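Local coordinates for LEOA (Escherichia coli, PDB 4AUR), which is a dynamin-like protein of enterotoxigenic Escherichia coli that probably binds and hydrolyses GTP, at residues A189-Q194 against R247-D252. Sequence-based numbering, arbitrary orientation.
Sequences ALFDEQ and RSRIND
Phe-191 and Arg-249 carry this contact almost alone. The guanidinium of Arg-249 stacks over one face of the Phe-191 ring, with the planes only 9° apart. This is a cation-pi stack: CZ of Arg-249 sits 4.0 Å from the centroid of the Phe-191 ring. The two side chains point in opposite senses. NH2 of Arg-249 therefore reaches back to CB of Phe-191 (3.9 Å), while the aliphatic part of the arginine covers the far end of the ring.

There the arginine's methylenes take over. CD of Arg-249 makes a CH-pi contact over the same face and comes 3.8 Å from CZ of Phe-191. The ring is carried out from helix 188-209 with CG anti to the backbone N (chi1 -173°).

Hydrogen bonds hold the arginine. NH1 of Arg-249 donates to the backbone O of Arg-247 at 2.9 Å, nearly straight at 165° and in the guanidinium plane. NH1 also bonds to O of Leu-185, just ahead of helix 188-209. Arg-249 itself has positive phi and links helix 241-248 to helix 250-273. An ST turn marks this junction, with N of Ile-250 donating to OG of Ser-248.

No hydrogen bond joins the two segments. The in-plane bond to Arg-247 O leaves the face of the guanidinium to the aromatic ring. The stack joins the helix junction to helix 188-209, and the Leu-185 bond joins it to the residues leading into that helix.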
ATOM      1  N   ALA A 189      -9.018 -28.078  48.091  1.00 82.75           N
ATOM      2  CA  ALA A 189      -8.948 -26.641  48.382  1.00 84.97           C
ATOM      3  C   ALA A 189      -7.732 -26.254  49.232  1.00 81.76           C
ATOM      4  O   ALA A 189      -7.253 -25.122  49.151  1.00 78.58           O
ATOM      5  CB  ALA A 189     -10.234 -26.180  49.056  1.00 84.78           C
ATOM      6  N   LEU A 190      -7.242 -27.186  50.046  1.00 80.02           N
ATOM      7  CA  LEU A 190      -6.047 -26.945  50.859  1.00 79.03           C
ATOM      8  C   LEU A 190      -4.794 -27.046  49.994  1.00 71.82           C
ATOM      9  O   LEU A 190      -3.892 -26.221  50.105  1.00 70.06           O
ATOM     10  CB  LEU A 190      -5.978 -27.935  52.028  1.00 83.21           C
ATOM     11  CG  LEU A 190      -4.839 -27.799  53.049  1.00 87.07           C
ATOM     12  CD1 LEU A 190      -4.698 -26.377  53.585  1.00 87.95           C
ATOM     13  CD2 LEU A 190      -5.058 -28.785  54.190  1.00 87.16           C
ATOM     14  N   PHE A 191      -4.752 -28.061  49.137  1.00 67.93           N
ATOM     15  CA  PHE A 191      -3.684 -28.221  48.149  1.00 62.40           C
ATOM     16  C   PHE A 191      -3.448 -26.922  47.399  1.00 60.24           C
ATOM     17  O   PHE A 191      -2.335 -26.429  47.370  1.00 53.49           O
ATOM     18  CB  PHE A 191      -4.066 -29.316  47.160  1.00 62.49           C
ATOM     19  CG  PHE A 191      -2.984 -29.676  46.196  1.00 61.06           C
ATOM     20  CD1 PHE A 191      -2.833 -28.976  45.007  1.00 63.15           C
ATOM     21  CD2 PHE A 191      -2.136 -30.742  46.456  1.00 61.64           C
ATOM     22  CE1 PHE A 191      -1.840 -29.319  44.102  1.00 61.88           C
ATOM     23  CE2 PHE A 191      -1.139 -31.090  45.560  1.00 59.84           C
ATOM     24  CZ  PHE A 191      -0.992 -30.378  44.381  1.00 60.65           C
ATOM     25  N   ASP A 192      -4.506 -26.365  46.818  1.00 60.66           N
ATOM     26  CA  ASP A 192      -4.399 -25.126  46.042  1.00 64.38           C
ATOM     27  C   ASP A 192      -3.931 -23.958  46.888  1.00 60.81           C
ATOM     28  O   ASP A 192      -3.300 -23.042  46.359  1.00 56.25           O
ATOM     29  CB  ASP A 192      -5.731 -24.755  45.366  1.00 69.29           C
ATOM     30  CG  ASP A 192      -6.118 -25.719  44.250  1.00 72.74           C
ATOM     31  OD1 ASP A 192      -5.274 -26.557  43.849  1.00 70.02           O
ATOM     32  OD2 ASP A 192      -7.273 -25.643  43.782  1.00 68.36           O
ATOM     33  N   GLU A 193      -4.238 -23.984  48.184  1.00 58.59           N
ATOM     34  CA  GLU A 193      -3.757 -22.938  49.098  1.00 61.19           C
ATOM     35  C   GLU A 193      -2.251 -23.071  49.326  1.00 56.05           C
ATOM     36  O   GLU A 193      -1.533 -22.081  49.237  1.00 54.56           O
ATOM     37  CB  GLU A 193      -4.504 -22.948  50.449  1.00 65.89           C
ATOM     38  CG  GLU A 193      -4.595 -21.567  51.107  1.00 71.23           C
ATOM     39  CD  GLU A 193      -4.777 -21.598  52.628  1.00 75.27           C
ATOM     40  OE1 GLU A 193      -5.453 -22.515  53.154  1.00 75.11           O
ATOM     41  OE2 GLU A 193      -4.241 -20.684  53.301  1.00 69.98           O
ATOM     42  N   GLN A 194      -1.775 -24.284  49.612  1.00 51.83           N
ATOM     43  CA  GLN A 194      -0.341 -24.502  49.815  1.00 52.83           C
ATOM     44  C   GLN A 194       0.418 -24.449  48.501  1.00 51.86           C
ATOM     45  O   GLN A 194       1.564 -24.016  48.478  1.00 51.27           O
ATOM     46  CB  GLN A 194      -0.040 -25.836  50.513  1.00 55.94           C
ATOM     47  CG  GLN A 194      -0.034 -25.796  52.039  1.00 60.25           C
ATOM     48  CD  GLN A 194       1.108 -24.978  52.623  1.00 62.18           C
ATOM     49  OE1 GLN A 194       1.209 -23.781  52.371  1.00 63.41           O
ATOM     50  NE2 GLN A 194       1.958 -25.618  53.427  1.00 61.21           N
ATOM     51  N   ARG A 247      -4.571 -37.431  42.225  1.00 62.36           N
ATOM     52  CA  ARG A 247      -3.764 -37.234  43.422  1.00 60.07           C
ATOM     53  C   ARG A 247      -2.446 -36.552  43.111  1.00 55.09           C
ATOM     54  O   ARG A 247      -2.119 -35.527  43.708  1.00 56.94           O
ATOM     55  CB  ARG A 247      -3.505 -38.569  44.116  1.00 64.94           C
ATOM     56  CG  ARG A 247      -4.789 -39.237  44.587  1.00 73.68           C
ATOM     57  CD  ARG A 247      -4.665 -39.953  45.924  1.00 78.11           C
ATOM     58  NE  ARG A 247      -5.989 -40.285  46.453  1.00 84.35           N
ATOM     59  CZ  ARG A 247      -6.212 -40.910  47.608  1.00 88.91           C
ATOM     60  NH1 ARG A 247      -5.198 -41.296  48.384  1.00 85.45           N
ATOM     61  NH2 ARG A 247      -7.463 -41.159  47.988  1.00 87.58           N
ATOM     62  N   SER A 248      -1.697 -37.111  42.169  1.00 48.61           N
ATOM     63  CA  SER A 248      -0.381 -36.594  41.845  1.00 43.96           C
ATOM     64  C   SER A 248      -0.411 -35.192  41.218  1.00 43.35           C
ATOM     65  O   SER A 248       0.556 -34.454  41.300  1.00 44.76           O
ATOM     66  CB  SER A 248       0.285 -37.546  40.888  1.00 42.01           C
ATOM     67  OG  SER A 248      -0.426 -37.519  39.679  1.00 41.40           O
ATOM     68  N   ARG A 249      -1.524 -34.830  40.600  1.00 43.77           N
ATOM     69  CA  ARG A 249      -1.633 -33.605  39.793  1.00 43.42           C
ATOM     70  C   ARG A 249      -0.677 -33.581  38.606  1.00 40.22           C
ATOM     71  O   ARG A 249      -0.386 -32.518  38.065  1.00 37.32           O
ATOM     72  CB  ARG A 249      -1.480 -32.336  40.642  1.00 44.05           C
ATOM     73  CG  ARG A 249      -2.783 -31.833  41.237  1.00 44.89           C
ATOM     74  CD  ARG A 249      -3.199 -32.725  42.388  1.00 48.96           C
ATOM     75  NE  ARG A 249      -4.281 -32.155  43.192  1.00 52.23           N
ATOM     76  CZ  ARG A 249      -4.768 -32.711  44.300  1.00 53.59           C
ATOM     77  NH1 ARG A 249      -4.274 -33.863  44.755  1.00 52.10           N
ATOM     78  NH2 ARG A 249      -5.750 -32.110  44.959  1.00 57.18           N
ATOM     79  N   ILE A 250      -0.241 -34.764  38.177  1.00 39.65           N
ATOM     80  CA  ILE A 250       0.654 -34.902  37.038  1.00 39.98           C
ATOM     81  C   ILE A 250       0.070 -34.325  35.753  1.00 40.15           C
ATOM     82  O   ILE A 250       0.801 -33.935  34.879  1.00 44.32           O
ATOM     83  CB  ILE A 250       1.032 -36.377  36.800  1.00 40.64           C
ATOM     84  CG1 ILE A 250       2.276 -36.497  35.927  1.00 40.92           C
ATOM     85  CG2 ILE A 250      -0.111 -37.138  36.162  1.00 42.72           C
ATOM     86  CD1 ILE A 250       3.537 -36.138  36.675  1.00 42.23           C
ATOM     87  N   ASN A 251      -1.245 -34.288  35.626  1.00 42.18           N
ATOM     88  CA  ASN A 251      -1.859 -33.678  34.462  1.00 46.39           C
ATOM     89  C   ASN A 251      -1.525 -32.180  34.343  1.00 47.56           C
ATOM     90  O   ASN A 251      -1.328 -31.666  33.237  1.00 52.30           O
ATOM     91  CB  ASN A 251      -3.379 -33.926  34.467  1.00 50.20           C
ATOM     92  CG  ASN A 251      -3.764 -35.272  33.838  1.00 54.83           C
ATOM     93  OD1 ASN A 251      -2.922 -36.160  33.606  1.00 53.50           O
ATOM     94  ND2 ASN A 251      -5.049 -35.426  33.556  1.00 57.11           N
ATOM     95  N   ASP A 252      -1.429 -31.486  35.474  1.00 46.57           N
ATOM     96  CA  ASP A 252      -0.994 -30.091  35.469  1.00 45.71           C
ATOM     97  C   ASP A 252       0.378 -29.949  34.788  1.00 40.27           C
ATOM     98  O   ASP A 252       0.617 -28.976  34.077  1.00 37.58           O
ATOM     99  CB  ASP A 252      -0.966 -29.513  36.898  1.00 49.14           C
ATOM    100  CG  ASP A 252      -2.358 -29.485  37.568  1.00 51.20           C
ATOM    101  OD1 ASP A 252      -3.369 -29.325  36.862  1.00 54.71           O
ATOM    102  OD2 ASP A 252      -2.444 -29.617  38.806  1.00 53.91           O
TER